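Local structure of DUF4442 domain-containing protein (Pseudomonas aeruginosa, 1YOC) at residues S4-M9 and S19-Q24; R52-L55 and T60-A63; M77-I82 and H86-R91. The protein is of unknown function but has the hotdog fold of the PaaI-like thioesterases and so may act on acyl thioesters. All blocks are in the same frame, centred on the assembly; numbering follows the deposited sequence.

Contact 1: S4-M9 and S19-Q24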
loop_
_atom_site.group_PDB
_atom_site.type_symbol
_atom_site.label_atom_id
_atom_site.label_comp_id
_atom_site.label_asym_id
_atom_site.label_seq_id
_atom_site.Cartn_x
_atom_site.Cartn_y
_atom_site.Cartn_z
ATOM N N SER B 4 -12.989 2.068 15.076
ATOM C CA SER B 4 -13.715 0.806 15.049
ATOM C C SER B 4 -15.202 0.990 15.307
ATOM O O SER B 4 -16.006 0.304 14.705
ATOM C CB SER B 4 -13.119 -0.210 16.040
ATOM O OG SER B 4 -13.178 0.232 17.395
ATOM N N GLN B 5 -15.564 1.928 16.180
ATOM C CA GLN B 5 -16.980 2.185 16.444
ATOM C C GLN B 5 -17.669 2.637 15.143
ATOM O O GLN B 5 -18.789 2.209 14.854
ATOM C CB GLN B 5 -17.129 3.241 17.566
ATOM C CG GLN B 5 -16.683 2.723 18.939
ATOM C CD GLN B 5 -16.461 3.830 19.982
ATOM O OE1 GLN B 5 -15.830 3.604 21.035
ATOM N NE2 GLN B 5 -16.972 5.025 19.698
ATOM N N MET B 6 -17.000 3.477 14.348
ATOM C CA MET B 6 -17.581 3.923 13.076
ATOM C C MET B 6 -17.755 2.719 12.152
ATOM O O MET B 6 -18.829 2.478 11.595
ATOM C CB MET B 6 -16.663 4.947 12.395
ATOM C CG MET B 6 -16.684 6.348 13.055
ATOM S SD MET B 6 -18.304 7.110 12.793
ATOM C CE MET B 6 -18.070 7.719 11.131
ATOM N N MET B 7 -16.681 1.949 11.986
ATOM C CA MET B 7 -16.776 0.799 11.097
ATOM C C MET B 7 -17.923 -0.124 11.508
ATOM O O MET B 7 -18.709 -0.569 10.669
ATOM C CB MET B 7 -15.471 -0.008 11.081
ATOM C CG MET B 7 -14.237 0.754 10.583
ATOM S SD MET B 7 -14.414 1.509 8.944
ATOM C CE MET B 7 -12.812 2.524 8.934
ATOM N N GLN B 8 -18.021 -0.402 12.794
ATOM C CA GLN B 8 -19.051 -1.321 13.249
ATOM C C GLN B 8 -20.437 -0.759 13.058
ATOM O O GLN B 8 -21.322 -1.432 12.517
ATOM C CB GLN B 8 -18.816 -1.684 14.715
ATOM C CG GLN B 8 -17.518 -2.462 14.907
ATOM C CD GLN B 8 -17.149 -2.724 16.367
ATOM O OE1 GLN B 8 -17.047 -1.797 17.196
ATOM N NE2 GLN B 8 -16.928 -3.996 16.685
ATOM N N MET B 9 -20.621 0.473 13.504
ATOM C CA MET B 9 -21.923 1.126 13.374
ATOM C C MET B 9 -22.448 1.051 11.936
ATOM O O MET B 9 -23.608 0.693 11.691
ATOM C CB MET B 9 -21.810 2.589 13.842
ATOM C CG MET B 9 -23.064 3.408 13.677
ATOM S SD MET B 9 -22.851 5.222 13.995
ATOM C CE MET B 9 -24.225 5.825 12.906
ATOM N N SER B 19 -20.080 2.150 2.508
ATOM C CA SER B 19 -19.228 2.680 1.455
ATOM C C SER B 19 -19.181 4.198 1.462
ATOM O O SER B 19 -18.108 4.794 1.258
ATOM C CB SER B 19 -19.677 2.178 0.078
ATOM O OG SER B 19 -19.399 0.786 -0.080
ATOM N N ALA B 20 -20.321 4.833 1.700
ATOM C CA ALA B 20 -20.352 6.314 1.706
ATOM C C ALA B 20 -19.675 6.858 2.946
ATOM O O ALA B 20 -19.000 7.924 2.920
ATOM C CB ALA B 20 -21.798 6.827 1.640
ATOM N N MET B 21 -19.835 6.146 4.052
ATOM C CA MET B 21 -19.209 6.619 5.268
ATOM C C MET B 21 -17.679 6.537 5.115
ATOM O O MET B 21 -16.947 7.497 5.403
ATOM C CB MET B 21 -19.682 5.787 6.479
ATOM C CG MET B 21 -19.006 6.125 7.819
ATOM S SD MET B 21 -17.285 5.453 8.009
ATOM C CE MET B 21 -17.633 3.600 8.077
ATOM N N ILE B 22 -17.171 5.418 4.627
ATOM C CA ILE B 22 -15.713 5.333 4.582
ATOM C C ILE B 22 -15.127 6.341 3.579
ATOM O O ILE B 22 -14.071 6.898 3.809
ATOM C CB ILE B 22 -15.284 3.849 4.356
ATOM C CG1 ILE B 22 -13.899 3.612 4.981
ATOM C CG2 ILE B 22 -15.358 3.515 2.932
ATOM C CD1 ILE B 22 -13.481 2.154 5.069
ATOM N N GLY B 23 -15.855 6.609 2.498
ATOM C CA GLY B 23 -15.415 7.575 1.506
ATOM C C GLY B 23 -15.247 8.967 2.111
ATOM O O GLY B 23 -14.361 9.757 1.722
ATOM N N GLN B 24 -16.078 9.263 3.101
ATOM C CA GLN B 24 -16.010 10.574 3.738
ATOM C C GLN B 24 -15.066 10.617 4.938
ATOM O O GLN B 24 -14.309 11.585 5.113
ATOM C CB GLN B 24 -17.417 11.012 4.181
ATOM C CG GLN B 24 -17.429 12.387 4.930
ATOM C CD GLN B 24 -17.370 13.559 3.969
ATOM O OE1 GLN B 24 -16.798 14.634 4.266
ATOM N NE2 GLN B 24 -17.961 13.368 2.810
#

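Contact 2: R52-L55 and T60-A63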
loop_
_atom_site.group_PDB
_atom_site.type_symbol
_atom_site.label_atom_id
_atom_site.label_comp_id
_atom_site.label_asym_id
_atom_site.label_seq_id
_atom_site.Cartn_x
_atom_site.Cartn_y
_atom_site.Cartn_z
ATOM N N ARG B 52 -11.901 -3.034 -12.340
ATOM C CA ARG B 52 -10.818 -2.347 -13.064
ATOM C C ARG B 52 -9.931 -1.430 -12.232
ATOM O O ARG B 52 -8.701 -1.476 -12.347
ATOM C CB ARG B 52 -11.388 -1.518 -14.239
ATOM C CG ARG B 52 -10.310 -1.007 -15.210
ATOM C CD ARG B 52 -10.913 -0.040 -16.265
ATOM N NE ARG B 52 -11.329 1.176 -15.606
ATOM C CZ ARG B 52 -10.478 2.131 -15.225
ATOM N NH1 ARG B 52 -9.178 1.999 -15.482
ATOM N NH2 ARG B 52 -10.912 3.175 -14.523
ATOM N N GLU B 53 -10.572 -0.630 -11.385
ATOM C CA GLU B 53 -9.934 0.354 -10.528
ATOM C C GLU B 53 -8.865 -0.167 -9.559
ATOM O O GLU B 53 -7.987 0.613 -9.127
ATOM C CB GLU B 53 -11.012 1.148 -9.725
ATOM C CG GLU B 53 -11.907 2.067 -10.586
ATOM C CD GLU B 53 -13.192 1.401 -11.108
ATOM O OE1 GLU B 53 -13.304 0.163 -11.140
ATOM O OE2 GLU B 53 -14.104 2.137 -11.506
ATOM N N VAL B 54 -8.921 -1.444 -9.213
ATOM C CA VAL B 54 -7.901 -1.994 -8.288
ATOM C C VAL B 54 -6.911 -2.952 -8.966
ATOM O O VAL B 54 -6.216 -3.716 -8.305
ATOM C CB VAL B 54 -8.577 -2.721 -7.057
ATOM C CG1 VAL B 54 -9.303 -1.687 -6.203
ATOM C CG2 VAL B 54 -9.592 -3.791 -7.520
ATOM N N LEU B 55 -6.811 -2.885 -10.294
ATOM C CA LEU B 55 -5.895 -3.791 -10.983
ATOM C C LEU B 55 -4.492 -3.226 -11.183
ATOM O O LEU B 55 -4.279 -2.005 -11.087
ATOM C CB LEU B 55 -6.474 -4.174 -12.375
ATOM C CG LEU B 55 -7.901 -4.748 -12.294
ATOM C CD1 LEU B 55 -8.387 -5.140 -13.688
ATOM C CD2 LEU B 55 -7.917 -5.956 -11.339
ATOM N N THR B 60 -4.494 -8.270 -12.573
ATOM C CA THR B 60 -4.874 -8.970 -11.352
ATOM C C THR B 60 -4.985 -7.884 -10.273
ATOM O O THR B 60 -4.684 -6.712 -10.518
ATOM C CB THR B 60 -3.865 -10.124 -10.968
ATOM O OG1 THR B 60 -2.583 -9.594 -10.670
ATOM C CG2 THR B 60 -3.710 -11.108 -12.129
ATOM N N VAL B 61 -5.429 -8.256 -9.092
ATOM C CA VAL B 61 -5.597 -7.242 -8.042
ATOM C C VAL B 61 -4.230 -6.706 -7.621
ATOM O O VAL B 61 -3.280 -7.456 -7.338
ATOM C CB VAL B 61 -6.366 -7.792 -6.831
ATOM C CG1 VAL B 61 -6.586 -6.622 -5.801
ATOM C CG2 VAL B 61 -7.770 -8.306 -7.291
ATOM N N HIS B 62 -4.148 -5.387 -7.575
ATOM C CA HIS B 62 -2.892 -4.713 -7.288
ATOM C C HIS B 62 -2.360 -4.996 -5.901
ATOM O O HIS B 62 -3.110 -4.987 -4.929
ATOM C CB HIS B 62 -3.112 -3.216 -7.475
ATOM C CG HIS B 62 -1.857 -2.428 -7.569
ATOM N ND1 HIS B 62 -1.453 -1.800 -8.734
ATOM C CD2 HIS B 62 -1.003 -2.025 -6.600
ATOM C CE1 HIS B 62 -0.419 -1.017 -8.470
ATOM N NE2 HIS B 62 -0.130 -1.134 -7.180
ATOM N N ALA B 63 -1.058 -5.247 -5.853
ATOM C CA ALA B 63 -0.358 -5.524 -4.588
ATOM C C ALA B 63 -0.700 -4.492 -3.503
ATOM O O ALA B 63 -0.872 -4.853 -2.309
ATOM C CB ALA B 63 1.185 -5.502 -4.830
#

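Contact 3: M77-I82 and H86-R91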
loop_
_atom_site.group_PDB
_atom_site.type_symbol
_atom_site.label_atom_id
_atom_site.label_comp_id
_atom_site.label_asym_id
_atom_site.label_seq_id
_atom_site.Cartn_x
_atom_site.Cartn_y
_atom_site.Cartn_z
ATOM N N MET B 77 -8.981 -3.527 13.816
ATOM C CA MET B 77 -8.929 -4.488 14.939
ATOM C C MET B 77 -8.126 -3.896 16.136
ATOM O O MET B 77 -8.509 -4.058 17.288
ATOM C CB MET B 77 -8.263 -5.803 14.514
ATOM C CG MET B 77 -8.127 -6.793 15.688
ATOM S SD MET B 77 -7.624 -8.441 15.161
ATOM C CE MET B 77 -5.952 -8.039 14.576
ATOM N N THR B 78 -6.991 -3.264 15.866
ATOM C CA THR B 78 -6.172 -2.674 16.941
ATOM C C THR B 78 -6.982 -1.644 17.728
ATOM O O THR B 78 -6.996 -1.671 18.975
ATOM C CB THR B 78 -4.916 -2.031 16.354
ATOM O OG1 THR B 78 -4.122 -3.058 15.736
ATOM C CG2 THR B 78 -4.084 -1.303 17.455
ATOM N N ASP B 79 -7.680 -0.782 16.996
ATOM C CA ASP B 79 -8.534 0.252 17.601
ATOM C C ASP B 79 -9.629 -0.377 18.484
ATOM O O ASP B 79 -9.979 0.164 19.549
ATOM C CB ASP B 79 -9.196 1.095 16.507
ATOM C CG ASP B 79 -9.819 2.380 17.049
ATOM O OD1 ASP B 79 -9.034 3.241 17.522
ATOM O OD2 ASP B 79 -11.082 2.507 17.015
ATOM N N ALA B 80 -10.172 -1.493 18.026
ATOM C CA ALA B 80 -11.235 -2.192 18.773
ATOM C C ALA B 80 -10.724 -3.030 19.946
ATOM O O ALA B 80 -11.484 -3.352 20.865
ATOM C CB ALA B 80 -12.027 -3.132 17.809
ATOM N N SER B 81 -9.429 -3.343 19.948
ATOM C CA SER B 81 -8.882 -4.251 20.945
ATOM C C SER B 81 -8.067 -3.713 22.111
ATOM O O SER B 81 -8.085 -4.314 23.199
ATOM C CB SER B 81 -8.059 -5.333 20.239
ATOM O OG SER B 81 -8.777 -5.890 19.150
ATOM N N ILE B 82 -7.337 -2.614 21.915
ATOM C CA ILE B 82 -6.528 -2.131 23.040
ATOM C C ILE B 82 -7.431 -1.387 24.019
ATOM O O ILE B 82 -8.526 -0.978 23.660
ATOM C CB ILE B 82 -5.414 -1.181 22.566
ATOM C CG1 ILE B 82 -6.032 0.053 21.899
ATOM C CG2 ILE B 82 -4.493 -1.937 21.563
ATOM C CD1 ILE B 82 -4.999 1.124 21.510
ATOM N N HIS B 86 -5.321 3.541 25.940
ATOM C CA HIS B 86 -4.095 3.406 25.149
ATOM C C HIS B 86 -4.312 4.013 23.782
ATOM O O HIS B 86 -5.435 4.228 23.350
ATOM C CB HIS B 86 -3.737 1.912 24.983
ATOM C CG HIS B 86 -3.217 1.256 26.227
ATOM N ND1 HIS B 86 -3.186 1.885 27.453
ATOM C CD2 HIS B 86 -2.670 0.032 26.421
ATOM C CE1 HIS B 86 -2.637 1.080 28.347
ATOM N NE2 HIS B 86 -2.314 -0.051 27.745
ATOM N N ARG B 87 -3.225 4.307 23.082
ATOM C CA ARG B 87 -3.372 4.827 21.730
ATOM C C ARG B 87 -2.458 3.972 20.835
ATOM O O ARG B 87 -1.584 3.295 21.327
ATOM C CB ARG B 87 -2.992 6.307 21.684
ATOM C CG ARG B 87 -1.536 6.627 21.582
ATOM C CD ARG B 87 -1.308 8.178 21.556
ATOM N NE ARG B 87 -2.009 8.869 20.466
ATOM C CZ ARG B 87 -3.273 9.314 20.527
ATOM N NH1 ARG B 87 -3.995 9.150 21.631
ATOM N NH2 ARG B 87 -3.826 9.912 19.477
ATOM N N TRP B 88 -2.716 3.963 19.541
ATOM C CA TRP B 88 -1.900 3.154 18.636
ATOM C C TRP B 88 -1.533 3.941 17.391
ATOM O O TRP B 88 -2.271 4.838 16.947
ATOM C CB TRP B 88 -2.677 1.896 18.187
ATOM C CG TRP B 88 -3.994 2.215 17.480
ATOM C CD1 TRP B 88 -5.205 2.576 18.076
ATOM C CD2 TRP B 88 -4.242 2.235 16.072
ATOM N NE1 TRP B 88 -6.151 2.815 17.130
ATOM C CE2 TRP B 88 -5.606 2.615 15.887
ATOM C CE3 TRP B 88 -3.456 1.962 14.939
ATOM C CZ2 TRP B 88 -6.192 2.736 14.613
ATOM C CZ3 TRP B 88 -4.047 2.078 13.666
ATOM C CH2 TRP B 88 -5.387 2.461 13.515
ATOM N N ILE B 89 -0.390 3.569 16.820
ATOM C CA ILE B 89 0.071 4.182 15.587
ATOM C C ILE B 89 0.878 3.122 14.818
ATOM O O ILE B 89 1.731 2.455 15.400
ATOM C CB ILE B 89 0.954 5.475 15.882
ATOM C CG1 ILE B 89 1.354 6.145 14.584
ATOM C CG2 ILE B 89 2.231 5.132 16.569
ATOM C CD1 ILE B 89 0.176 6.246 13.641
ATOM N N PRO B 90 0.560 2.918 13.528
ATOM C CA PRO B 90 1.317 1.929 12.750
ATOM C C PRO B 90 2.711 2.500 12.555
ATOM O O PRO B 90 2.858 3.698 12.253
ATOM C CB PRO B 90 0.590 1.881 11.410
ATOM C CG PRO B 90 -0.802 2.310 11.731
ATOM C CD PRO B 90 -0.589 3.425 12.754
ATOM N N ARG B 91 3.725 1.662 12.717
ATOM C CA ARG B 91 5.114 2.118 12.530
ATOM C C ARG B 91 5.848 1.329 11.475
ATOM O O ARG B 91 6.877 1.769 10.993
ATOM C CB ARG B 91 5.890 2.033 13.854
ATOM C CG ARG B 91 5.528 3.124 14.812
ATOM C CD ARG B 91 6.097 4.452 14.278
ATOM N NE ARG B 91 5.800 5.547 15.190
ATOM C CZ ARG B 91 5.593 6.816 14.819
ATOM N NH1 ARG B 91 5.655 7.175 13.536
ATOM N NH2 ARG B 91 5.283 7.729 15.735
#

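Contact 1: S4-M9 and S19-Q24
Met-21, on helix 15-25, extends between Met-6 and Met-7 of helix 2-13. The two segments run roughly antiparallel, their axes at 155° and 10.4 Å apart, a generous spacing that long side chains have to fill. Methionine suits the task because its unbranched, flexible chain can fold to fit. Met-21 sets off with CG anti to the backbone N (chi1 176°), then bends at both later torsions, which turns its sulfur and methyl group in between the helices. The methyl end of Met-6 comes obliquely from one side, its CE resting 3.8 Å from CG of Met-21 and close to the sulfur as well. At its own tip, CE of Met-21 meets SD of Met-7 at 3.9 Å, the two chains crossing at about a right angle. The same methyl also lies 3.9 Å from the carbonyl O of Met-6, so it reaches the backbone of the facing helix.

One residue further on, Ile-22 does not set out straight at helix 2-13, but its extended CG1-CD1 arm ends nearer to it. That arm carries CD1 out to the end of Met-7, meeting its CE at 3.9 Å while SD lies scarcely further. The beta-branched isoleucine is stiff, and Phe-29 and Pro-34 also pack against it. Met-7 thus serves both residues, while its side chain also touches Leu-72 and Thr-76 of helix 63-81 and Phe-36 and Leu-39 of strand 35-40. The whole contact is apolar, held by methyl and thioether groups. It is the buried interface of an antiparallel helical hairpin at the N terminus, packed against helix 63-81 and strand 35-40 of the hotdog fold.

Contact 2: R52-L55 and T60-A63
Val-54 and His-62 are joined by the one backbone hydrogen bond of this contact: His-62 N donates to Val-54 O at 2.8 Å, with an N-H...O angle of 168°. It accompanies a single beta bridge between Leu-55 and Val-61, so the two loop segments pair for just one step.

Weaker CA-H...O contacts flank that bond. Thr-60 O lies 3.2 Å from Leu-55 CA, and Val-54 O receives Val-61 CA at 3.6 Å. Val-54 O thus takes one N-H and one weak CA-H, and CB of His-62 packs against it at 3.3 Å.

Among side-chain contacts, CD2 of Leu-55 packs against the Thr-60 carbonyl, 3.4 Å from O, its CG standing beside the backbone N (chi1 -54°). CG2 of Val-54 just meets CG1 of Val-61; valine's short branched chain suits the extended backbone that Val-61 brings to the bridge and fills little space. The polar end of Thr-60 is bonded to Asn-56 through OG1.

The imidazole of His-62 presents its edge to the carbonyl O of Leu-55, which lies near the ring plane, 3.7 Å from ND1, a contact and not a hydrogen bond. Tyr-28 and Phe-29 of the second subunit pack round this ring, Phe-29 edge-to-face. As the N-cap of helix 63-81, His-62 stands where the central helix of a hotdog fold begins at the dimer interface. In PaaI-like thioesterases this region lines the active site, so a similar pocket here is plausible, though unproven.

Contact 3: M77-I82 and H86-R91
Asp-79 and Trp-88 have their CA atoms 7.3 Å apart, and the gap narrows to 6.4 Å between the CA atoms of Ile-82, where the chain leaves the helix, and His-86, where the strand begins. The indole of Trp-88 lies against the last turn of the helix. Its CG occupies the position between the backbone N and carbonyl carbon (chi1 58°), which swings the ring up against the helix end.

Thr-78 lays its methyl over one face of the indole, CG2 sitting 3.5 Å from CG of Trp-88, toward the rim rather than the centre. Threonine fits because its two branches divide the work: CG2 packs on the ring while OG1 turns back to the Ala-74 carbonyl of its own helix. Ile-82 crosses the Trp-88 side chain at about a right angle, its CD1 coming 3.7 Å from CD1 of Trp-88, and the same methyl also touches CB of His-86 at 3.8 Å.

The polar end of the indole is held by Asp-79. NE1 of Trp-88 donates to OD1 of Asp-79 at 2.9 Å, at an N-H...O angle of 167°; OD1 lies in the ring plane and receives the bond on its anti lone pair, away from OD2. The carboxylate is itself turned 63° from that plane. OD2 accepts from the backbone N of Ser-4, with a weaker bond from the Ala-1 amino group.

Both carboxylate oxygens are thus engaged by N-H donors, which would favour the ionised form, while the bond to OD1, with the Thr-78 methyl on the ring face, limits the indole's rotation and satisfies its N-H.

Overall arrangement
From the N terminus, contact 1 closes first, folding helix 15-25 back along helix 2-13. Contact 2 follows, closing the four-residue loop 56-59 within the connection from strand 43-48 to helix 63-81. Contact 3 then closes the turn from the far end of that helix into strand 86-97. The three lie in series, neither nested nor crossed. Contacts 2 and 3 sit near the two ends of helix 63-81, on opposite sides of the chain's centre, about 28 Å apart between centres, and both reach the second subunit. Contact 1 touches contact 3 through Ser-4 and Asp-79, tying the helical hairpin to the end of the central helix.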